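Long-range contact in aftrax (Archaeoglobus fulgidus, PDB 3ZC0), which binds duplex RNA and probably cleaves it as a magnesium-dependent, Trax-like ribonuclease of the C3PO type: residues Arg123-Phe135 against Gly176-Ala190. The protein carries 1 engineered substitution. Sequence-based numbering, arbitrary orientation.
Sequences RRYALTKLIEGDF and GIERTKSDYIAAKVA
Arg123 reaches across a parallel helix-helix contact to a salt bridge with Asp183, joining the C-terminal end of helix 108-132 to that of helix 166-187. The segment axes are 4° from parallel and come within 10.2 Å at their closest. The arginine's chain is extended from CG to NE, with CG anti to the backbone N (chi1 160°), which lays it alongside Thr180 and brings the guanidinium edge to the partner helix. NH1 and NH2 both grip Asp183 OD2, NH1 the straighter at 2.8 Å and 158°, and the guanidinium and carboxylate planes lie nearly flat with one another. NH1 also donates to Thr180 OG1 at 3.0 Å, and that hydroxyl in turn donates a hydrogen bond to Gly176 O, one turn back. Arg179 crosses at about a right angle, laying its CG and CD over one guanidinium face. The side chain of Arg123 is thus a knob in the hole formed by Gly176, Arg179, Thr180 and Asp183. Replacing Arg123 with alanine would take away both nitrogens that hold Asp183 OD2, and is likely to leave that oxygen without its mates from this helix and a gap beside Thr180. In this all-helical Translin-family fold the two helices are bridged by helix 135-153, whose Leu142 touches Thr180. The Arg123 side chain lies about 10 Å from the bound magnesium ion. Asp183 OD1 meets Arg179 of the second subunit, while Arg179 of this chain pairs with an RNA phosphate, so the polar end borders both interface and duplex. Further along, the contact turns apolar: Leu130 CD2 packs on Tyr184 CA at 3.7 Å, and its CG faces Ala187 CB. Past the Schellman turn at Gly133, Phe135 meets Ala187 CB with its ring edge, CE2 at 3.5 Å, and receives Ala190 O over one face, 3.4 Å from CZ.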
loop_
_atom_site.group_PDB
_atom_site.type_symbol
_atom_site.label_atom_id
_atom_site.label_comp_id
_atom_site.label_asym_id
_atom_site.label_seq_id
_atom_site.Cartn_x
_atom_site.Cartn_y
_atom_site.Cartn_z
ATOM N N ARG E 123 21.579 -20.835 4.928
ATOM C CA ARG E 123 22.392 -19.763 5.500
ATOM C C ARG E 123 22.482 -19.888 7.022
ATOM O O ARG E 123 23.600 -19.965 7.556
ATOM C CB ARG E 123 21.922 -18.362 5.105
ATOM C CG ARG E 123 22.440 -17.307 6.069
ATOM C CD ARG E 123 22.418 -15.903 5.514
ATOM N NE ARG E 123 22.784 -14.902 6.526
ATOM C CZ ARG E 123 24.021 -14.699 6.994
ATOM N NH1 ARG E 123 25.038 -15.444 6.576
ATOM N NH2 ARG E 123 24.247 -13.750 7.897
ATOM N N ARG E 124 21.341 -19.934 7.720
ATOM C CA ARG E 124 21.408 -20.118 9.191
ATOM C C ARG E 124 22.308 -21.278 9.578
ATOM O O ARG E 124 23.237 -21.099 10.352
ATOM C CB ARG E 124 20.049 -20.347 9.844
ATOM C CG ARG E 124 19.040 -19.285 9.544
ATOM C CD ARG E 124 17.843 -19.434 10.443
ATOM N NE ARG E 124 16.992 -18.256 10.358
ATOM C CZ ARG E 124 15.937 -18.154 9.562
ATOM N NH1 ARG E 124 15.588 -19.171 8.777
ATOM N NH2 ARG E 124 15.232 -17.033 9.560
ATOM N N TYR E 125 22.039 -22.450 9.010
ATOM C CA TYR E 125 22.820 -23.645 9.299
ATOM C C TYR E 125 24.331 -23.479 9.089
ATOM O O TYR E 125 25.114 -23.861 9.958
ATOM C CB TYR E 125 22.305 -24.807 8.466
ATOM C CG TYR E 125 22.789 -26.168 8.905
ATOM C CD1 TYR E 125 22.237 -26.805 10.012
ATOM C CD2 TYR E 125 23.789 -26.824 8.202
ATOM C CE1 TYR E 125 22.675 -28.060 10.407
ATOM C CE2 TYR E 125 24.225 -28.072 8.583
ATOM C CZ TYR E 125 23.667 -28.686 9.685
ATOM O OH TYR E 125 24.107 -29.935 10.047
ATOM N N ALA E 126 24.737 -22.912 7.950
ATOM C CA ALA E 126 26.160 -22.654 7.662
ATOM C C ALA E 126 26.808 -21.694 8.669
ATOM O O ALA E 126 27.973 -21.841 9.060
ATOM C CB ALA E 126 26.309 -22.094 6.272
ATOM N N LEU E 127 26.041 -20.691 9.064
ATOM C CA LEU E 127 26.472 -19.765 10.097
ATOM C C LEU E 127 26.710 -20.471 11.427
ATOM O O LEU E 127 27.714 -20.231 12.097
ATOM C CB LEU E 127 25.399 -18.709 10.300
ATOM C CG LEU E 127 25.908 -17.395 10.825
ATOM C CD1 LEU E 127 26.975 -16.929 9.862
ATOM C CD2 LEU E 127 24.756 -16.452 10.853
ATOM N N THR E 128 25.775 -21.326 11.831
ATOM C CA THR E 128 25.958 -22.055 13.087
ATOM C C THR E 128 27.057 -23.144 13.025
ATOM O O THR E 128 27.689 -23.453 14.036
ATOM C CB THR E 128 24.623 -22.590 13.711
ATOM O OG1 THR E 128 24.874 -23.865 14.300
ATOM C CG2 THR E 128 23.534 -22.746 12.692
ATOM N N LYS E 129 27.289 -23.705 11.840
ATOM C CA LYS E 129 28.456 -24.554 11.613
ATOM C C LYS E 129 29.730 -23.738 11.850
ATOM O O LYS E 129 30.602 -24.136 12.631
ATOM C CB LYS E 129 28.463 -25.122 10.186
ATOM C CG LYS E 129 27.589 -26.350 9.986
ATOM C CD LYS E 129 27.700 -27.304 11.169
ATOM C CE LYS E 129 26.718 -28.466 11.042
ATOM N NZ LYS E 129 26.443 -29.140 12.351
ATOM N N LEU E 130 29.827 -22.600 11.161
ATOM C CA LEU E 130 30.926 -21.653 11.341
ATOM C C LEU E 130 31.185 -21.394 12.817
ATOM O O LEU E 130 32.316 -21.512 13.274
ATOM C CB LEU E 130 30.598 -20.340 10.635
ATOM C CG LEU E 130 31.539 -19.901 9.526
ATOM C CD1 LEU E 130 32.202 -21.102 8.862
ATOM C CD2 LEU E 130 30.759 -19.077 8.514
ATOM N N ILE E 131 30.134 -21.061 13.564
ATOM C CA ILE E 131 30.255 -20.852 15.008
ATOM C C ILE E 131 30.827 -22.084 15.731
ATOM O O ILE E 131 31.694 -21.955 16.598
ATOM C CB ILE E 131 28.901 -20.459 15.652
ATOM C CG1 ILE E 131 28.373 -19.152 15.043
ATOM C CG2 ILE E 131 29.019 -20.371 17.197
ATOM C CD1 ILE E 131 27.116 -18.665 15.703
ATOM N N GLU E 132 30.355 -23.274 15.368
ATOM C CA GLU E 132 30.866 -24.498 15.977
ATOM C C GLU E 132 32.280 -24.850 15.487
ATOM O O GLU E 132 32.913 -25.784 15.994
ATOM C CB GLU E 132 29.910 -25.659 15.711
ATOM C CG GLU E 132 28.536 -25.509 16.366
ATOM C CD GLU E 132 27.585 -26.659 16.019
ATOM O OE1 GLU E 132 27.919 -27.476 15.122
ATOM O OE2 GLU E 132 26.502 -26.741 16.646
ATOM N N GLY E 133 32.773 -24.109 14.498
ATOM C CA GLY E 133 34.109 -24.342 13.971
ATOM C C GLY E 133 34.242 -25.391 12.872
ATOM O O GLY E 133 35.346 -25.775 12.505
ATOM N N ASP E 134 33.116 -25.845 12.334
ATOM C CA ASP E 134 33.101 -26.860 11.285
ATOM C C ASP E 134 33.143 -26.224 9.890
ATOM O O ASP E 134 32.137 -26.197 9.183
ATOM C CB ASP E 134 31.829 -27.697 11.429
ATOM C CG ASP E 134 31.809 -28.924 10.528
ATOM O OD1 ASP E 134 32.632 -29.024 9.588
ATOM O OD2 ASP E 134 30.931 -29.787 10.750
ATOM N N PHE E 135 34.309 -25.740 9.482
ATOM C CA PHE E 135 34.429 -25.004 8.216
ATOM C C PHE E 135 34.105 -25.827 6.965
ATOM O O PHE E 135 33.564 -25.293 6.000
ATOM C CB PHE E 135 35.811 -24.357 8.075
ATOM C CG PHE E 135 36.149 -23.420 9.191
ATOM C CD1 PHE E 135 36.611 -23.906 10.409
ATOM C CD2 PHE E 135 35.995 -22.058 9.032
ATOM C CE1 PHE E 135 36.903 -23.049 11.445
ATOM C CE2 PHE E 135 36.292 -21.197 10.067
ATOM C CZ PHE E 135 36.746 -21.695 11.276
ATOM N N GLY E 176 21.563 -13.590 0.806
ATOM C CA GLY E 176 21.980 -14.556 1.797
ATOM C C GLY E 176 23.312 -15.207 1.470
ATOM O O GLY E 176 24.196 -15.239 2.312
ATOM N N ILE E 177 23.455 -15.726 0.255
ATOM C CA ILE E 177 24.695 -16.368 -0.160
ATOM C C ILE E 177 25.870 -15.417 0.062
ATOM O O ILE E 177 26.870 -15.786 0.667
ATOM C CB ILE E 177 24.651 -16.801 -1.644
ATOM C CG1 ILE E 177 23.542 -17.805 -1.882
ATOM C CG2 ILE E 177 25.956 -17.422 -2.068
ATOM C CD1 ILE E 177 23.097 -17.840 -3.329
ATOM N N GLU E 178 25.743 -14.182 -0.406
ATOM C CA GLU E 178 26.858 -13.264 -0.273
ATOM C C GLU E 178 27.174 -13.007 1.182
ATOM O O GLU E 178 28.332 -13.009 1.583
ATOM C CB GLU E 178 26.554 -11.955 -0.948
ATOM C CG GLU E 178 27.446 -11.695 -2.088
ATOM C CD GLU E 178 27.106 -12.570 -3.269
ATOM O OE1 GLU E 178 25.996 -12.387 -3.817
ATOM O OE2 GLU E 178 27.948 -13.430 -3.648
ATOM N N ARG E 179 26.133 -12.790 1.971
ATOM C CA ARG E 179 26.322 -12.505 3.381
ATOM C C ARG E 179 27.103 -13.677 3.981
ATOM O O ARG E 179 28.110 -13.488 4.662
ATOM C CB ARG E 179 24.967 -12.265 4.076
ATOM C CG ARG E 179 25.034 -11.469 5.387
ATOM C CD ARG E 179 23.639 -11.040 5.895
ATOM N NE ARG E 179 22.951 -10.109 4.997
ATOM C CZ ARG E 179 21.865 -10.404 4.280
ATOM N NH1 ARG E 179 21.321 -11.619 4.344
ATOM N NH2 ARG E 179 21.313 -9.482 3.494
ATOM N N THR E 180 26.674 -14.889 3.659
ATOM C CA THR E 180 27.319 -16.077 4.177
ATOM C C THR E 180 28.792 -16.125 3.752
ATOM O O THR E 180 29.661 -16.435 4.562
ATOM C CB THR E 180 26.538 -17.363 3.792
ATOM O OG1 THR E 180 25.170 -17.215 4.198
ATOM C CG2 THR E 180 27.118 -18.596 4.489
ATOM N N LYS E 181 29.070 -15.772 2.499
ATOM C CA LYS E 181 30.443 -15.766 2.011
ATOM C C LYS E 181 31.262 -14.823 2.870
ATOM O O LYS E 181 32.334 -15.195 3.360
ATOM C CB LYS E 181 30.508 -15.370 0.533
ATOM C CG LYS E 181 30.214 -16.516 -0.432
ATOM C CD LYS E 181 30.247 -16.020 -1.853
ATOM C CE LYS E 181 30.385 -17.152 -2.850
ATOM N NZ LYS E 181 30.702 -16.595 -4.203
ATOM N N SER E 182 30.732 -13.617 3.073
ATOM C CA SER E 182 31.380 -12.614 3.912
ATOM C C SER E 182 31.694 -13.147 5.321
ATOM O O SER E 182 32.792 -12.934 5.836
ATOM C CB SER E 182 30.526 -11.350 3.991
ATOM O OG SER E 182 30.920 -10.540 5.087
ATOM N N ASP E 183 30.735 -13.853 5.920
ATOM C CA ASP E 183 30.914 -14.443 7.243
ATOM C C ASP E 183 32.003 -15.507 7.228
ATOM O O ASP E 183 32.864 -15.570 8.117
ATOM C CB ASP E 183 29.612 -15.088 7.717
ATOM C CG ASP E 183 28.538 -14.073 8.030
ATOM O OD1 ASP E 183 28.882 -12.983 8.536
ATOM O OD2 ASP E 183 27.349 -14.362 7.766
ATOM N N TYR E 184 31.947 -16.352 6.210
ATOM C CA TYR E 184 32.917 -17.410 6.035
ATOM C C TYR E 184 34.315 -16.825 5.922
ATOM O O TYR E 184 35.258 -17.359 6.496
ATOM C CB TYR E 184 32.578 -18.211 4.785
ATOM C CG TYR E 184 33.605 -19.250 4.440
ATOM C CD1 TYR E 184 33.603 -20.490 5.074
ATOM C CD2 TYR E 184 34.575 -18.995 3.473
ATOM C CE1 TYR E 184 34.551 -21.452 4.760
ATOM C CE2 TYR E 184 35.525 -19.941 3.153
ATOM C CZ TYR E 184 35.514 -21.171 3.796
ATOM O OH TYR E 184 36.468 -22.113 3.456
ATOM N N ILE E 185 34.433 -15.725 5.180
ATOM C CA ILE E 185 35.701 -15.041 4.997
ATOM C C ILE E 185 36.163 -14.528 6.350
ATOM O O ILE E 185 37.306 -14.754 6.739
ATOM C CB ILE E 185 35.583 -13.870 3.997
ATOM C CG1 ILE E 185 35.349 -14.394 2.588
ATOM C CG2 ILE E 185 36.835 -13.022 4.006
ATOM C CD1 ILE E 185 35.486 -13.339 1.522
ATOM N N ALA E 186 35.261 -13.865 7.075
ATOM C CA ALA E 186 35.572 -13.328 8.399
ATOM C C ALA E 186 36.068 -14.417 9.350
ATOM O O ALA E 186 36.785 -14.136 10.302
ATOM C CB ALA E 186 34.367 -12.626 8.988
ATOM N N ALA E 187 35.689 -15.661 9.093
ATOM C CA ALA E 187 36.089 -16.744 9.983
ATOM C C ALA E 187 37.468 -17.282 9.647
ATOM O O ALA E 187 38.087 -17.968 10.460
ATOM C CB ALA E 187 35.055 -17.872 9.959
ATOM N N LYS E 188 37.969 -16.960 8.459
ATOM C CA LYS E 188 39.225 -17.561 8.000
ATOM C C LYS E 188 40.424 -17.129 8.834
ATOM O O LYS E 188 41.562 -17.401 8.469
ATOM C CB LYS E 188 39.478 -17.298 6.507
ATOM C CG LYS E 188 38.616 -18.153 5.564
ATOM C CD LYS E 188 38.482 -19.583 6.058
ATOM C CE LYS E 188 39.478 -20.510 5.396
ATOM N NZ LYS E 188 39.383 -21.848 6.060
ATOM N N VAL E 189 40.158 -16.474 9.963
ATOM C CA VAL E 189 41.190 -16.167 10.935
ATOM C C VAL E 189 41.446 -17.437 11.720
ATOM O O VAL E 189 42.059 -17.408 12.779
ATOM C CB VAL E 189 40.791 -15.020 11.895
ATOM C CG1 VAL E 189 42.032 -14.340 12.439
ATOM C CG2 VAL E 189 39.948 -14.001 11.171
ATOM N N ALA E 190 40.952 -18.550 11.189
ATOM C CA ALA E 190 41.311 -19.879 11.665
ATOM C C ALA E 190 41.115 -20.909 10.540
ATOM O O ALA E 190 39.973 -21.315 10.298
ATOM C CB ALA E 190 40.471 -20.243 12.873
#